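PDB 1RO7: alpha-2,3/8-sialyltransferase from Campylobacter jejuni, which transfers sialic acid, probably from CMP-sialic acid, to acceptor sugars, forming alpha-2,3 and alpha-2,8 linkages. Local coordinates for residues F199-T203 / Y204-L208. The protein carries 1 engineered substitution. Residues are numbered along the deposited sequence; the frame is centred on the assembly and turned at random.
Sequences FLEKT and YKIKL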
loop_
_atom_site.group_PDB
_atom_site.type_symbol
_atom_site.label_atom_id
_atom_site.label_comp_id
_atom_site.label_asym_id
_atom_site.label_seq_id
_atom_site.Cartn_x
_atom_site.Cartn_y
_atom_site.Cartn_z
ATOM N N PHE A 199 4.059 8.169 -32.012
ATOM C CA PHE A 199 3.635 8.877 -30.810
ATOM C C PHE A 199 4.789 9.049 -29.823
ATOM O O PHE A 199 4.978 10.128 -29.256
ATOM C CB PHE A 199 2.497 8.117 -30.123
ATOM C CG PHE A 199 1.891 8.853 -28.966
ATOM C CD1 PHE A 199 0.866 9.770 -29.168
ATOM C CD2 PHE A 199 2.364 8.653 -27.674
ATOM C CE1 PHE A 199 0.320 10.480 -28.101
ATOM C CE2 PHE A 199 1.827 9.357 -26.598
ATOM C CZ PHE A 199 0.803 10.272 -26.812
ATOM N N LEU A 200 5.558 7.982 -29.621
ATOM C CA LEU A 200 6.687 8.005 -28.694
ATOM C C LEU A 200 7.792 8.958 -29.139
ATOM O O LEU A 200 8.249 9.804 -28.369
ATOM C CB LEU A 200 7.266 6.593 -28.537
ATOM C CG LEU A 200 6.387 5.530 -27.870
ATOM C CD1 LEU A 200 7.023 4.156 -28.054
ATOM C CD2 LEU A 200 6.214 5.849 -26.388
ATOM N N GLU A 201 8.227 8.806 -30.383
ATOM C CA GLU A 201 9.284 9.643 -30.932
ATOM C C GLU A 201 8.929 11.116 -30.753
ATOM O O GLU A 201 9.714 11.899 -30.211
ATOM C CB GLU A 201 9.480 9.315 -32.417
ATOM C CG GLU A 201 10.520 10.160 -33.135
ATOM C CD GLU A 201 10.857 9.610 -34.509
ATOM O OE1 GLU A 201 9.918 9.343 -35.289
ATOM O OE2 GLU A 201 12.059 9.443 -34.809
ATOM N N LYS A 202 7.730 11.469 -31.198
ATOM C CA LYS A 202 7.232 12.835 -31.115
ATOM C C LYS A 202 7.095 13.348 -29.686
ATOM O O LYS A 202 7.775 14.293 -29.281
ATOM C CB LYS A 202 5.876 12.921 -31.820
ATOM C CG LYS A 202 5.156 14.247 -31.656
ATOM C CD LYS A 202 3.872 14.271 -32.472
ATOM C CE LYS A 202 3.169 15.616 -32.364
ATOM N NZ LYS A 202 1.987 15.699 -33.270
ATOM N N THR A 203 6.209 12.713 -28.928
ATOM C CA THR A 203 5.939 13.109 -27.552
ATOM C C THR A 203 7.156 13.200 -26.634
ATOM O O THR A 203 7.241 14.107 -25.807
ATOM C CB THR A 203 4.912 12.154 -26.905
ATOM O OG1 THR A 203 3.736 12.092 -27.720
ATOM C CG2 THR A 203 4.525 12.643 -25.518
ATOM N N TYR A 204 8.102 12.278 -26.779
ATOM C CA TYR A 204 9.272 12.273 -25.908
ATOM C C TYR A 204 10.583 12.737 -26.534
ATOM O O TYR A 204 11.649 12.634 -25.925
ATOM C CB TYR A 204 9.413 10.882 -25.291
ATOM C CG TYR A 204 8.189 10.541 -24.474
ATOM C CD1 TYR A 204 7.922 11.213 -23.285
ATOM C CD2 TYR A 204 7.244 9.628 -24.940
ATOM C CE1 TYR A 204 6.745 10.998 -22.582
ATOM C CE2 TYR A 204 6.055 9.405 -24.240
ATOM C CZ TYR A 204 5.815 10.097 -23.064
ATOM O OH TYR A 204 4.644 9.906 -22.364
ATOM N N LYS A 205 10.492 13.261 -27.749
ATOM C CA LYS A 205 11.657 13.779 -28.450
ATOM C C LYS A 205 12.862 12.849 -28.458
ATOM O O LYS A 205 13.927 13.184 -27.939
ATOM C CB LYS A 205 12.043 15.134 -27.853
ATOM C CG LYS A 205 10.959 16.187 -28.033
ATOM C CD LYS A 205 11.308 17.498 -27.355
ATOM C CE LYS A 205 10.267 18.560 -27.679
ATOM N NZ LYS A 205 8.889 18.115 -27.321
ATOM N N ILE A 206 12.683 11.675 -29.050
ATOM C CA ILE A 206 13.755 10.698 -29.162
ATOM C C ILE A 206 13.904 10.379 -30.640
ATOM O O ILE A 206 13.018 10.691 -31.432
ATOM C CB ILE A 206 13.441 9.403 -28.357
ATOM C CG1 ILE A 206 12.093 8.812 -28.781
ATOM C CG2 ILE A 206 13.428 9.714 -26.869
ATOM C CD1 ILE A 206 12.131 8.033 -30.082
ATOM N N LYS A 207 15.018 9.765 -31.016
ATOM C CA LYS A 207 15.249 9.431 -32.416
ATOM C C LYS A 207 15.189 7.931 -32.674
ATOM O O LYS A 207 15.822 7.144 -31.970
ATOM C CB LYS A 207 16.608 9.971 -32.870
ATOM C CG LYS A 207 16.916 9.703 -34.333
ATOM C CD LYS A 207 15.885 10.355 -35.239
ATOM C CE LYS A 207 16.212 10.120 -36.702
ATOM N NZ LYS A 207 15.207 10.763 -37.590
ATOM N N LEU A 208 14.427 7.549 -33.695
ATOM C CA LEU A 208 14.278 6.147 -34.067
ATOM C C LEU A 208 15.022 5.861 -35.368
ATOM O O LEU A 208 15.111 6.719 -36.245
ATOM C CB LEU A 208 12.798 5.797 -34.243
ATOM C CG LEU A 208 11.863 5.973 -33.042
ATOM C CD1 LEU A 208 10.448 5.597 -33.450
ATOM C CD2 LEU A 208 12.330 5.102 -31.882
#
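Glu-201 reaches from the last turn of helix 190-204 to the strand that follows it, where its OE2 accepts a hydrogen bond from Leu-208 N over 3.2 Å. The amide meets this oxygen from about 40° above the carboxylate plane. With CG anti to the backbone N (chi1 178°) and the chain extended beyond, the carboxylate is carried across the turn to the strand. Its aliphatic part is hemmed in: CD1 of Ile-206 lies 3.8 Å from Glu-201 CB, and the isobutyl group of Leu-208 borders CB as well. Lys-207 NZ comes no closer to Glu-201 OE2 than 4.4 Å, short of a salt bridge; it pairs instead with Glu-222.

The chain reversal beneath is a Schellman motif. Lys-205 adopts positive phi (48°), which turns the backbone so that Ile-206 N can donate a hydrogen bond to Glu-201 O at 3.2 Å, in the carbonyl plane and on a lone pair. Lys-205 N donates the motif's second hydrogen bond, to Lys-202 O, from well above the carbonyl plane. Leu-200 O still receives the helical bond from Tyr-204 N. The motif ends the helix and sends the chain into 207-210, an outermost strand, within this chain, of the parallel sheet in this Rossmann-type fold, beside 147-151.

Around the helix end, Thr-203 works in two directions. Its CG2 sits over one face of the Tyr-204 ring, a CH-pi contact 3.8 Å from CG2 to the ring centroid, while OG1 donates a hydrogen bond to Phe-199 O at 2.8 Å and lies over the Phe-199 ring. Leu-200, Tyr-204 and Ile-206 all pack on Ile-141 of helix 132-143, and Phe-115 of helix 113-126 borders Phe-199 and Leu-200.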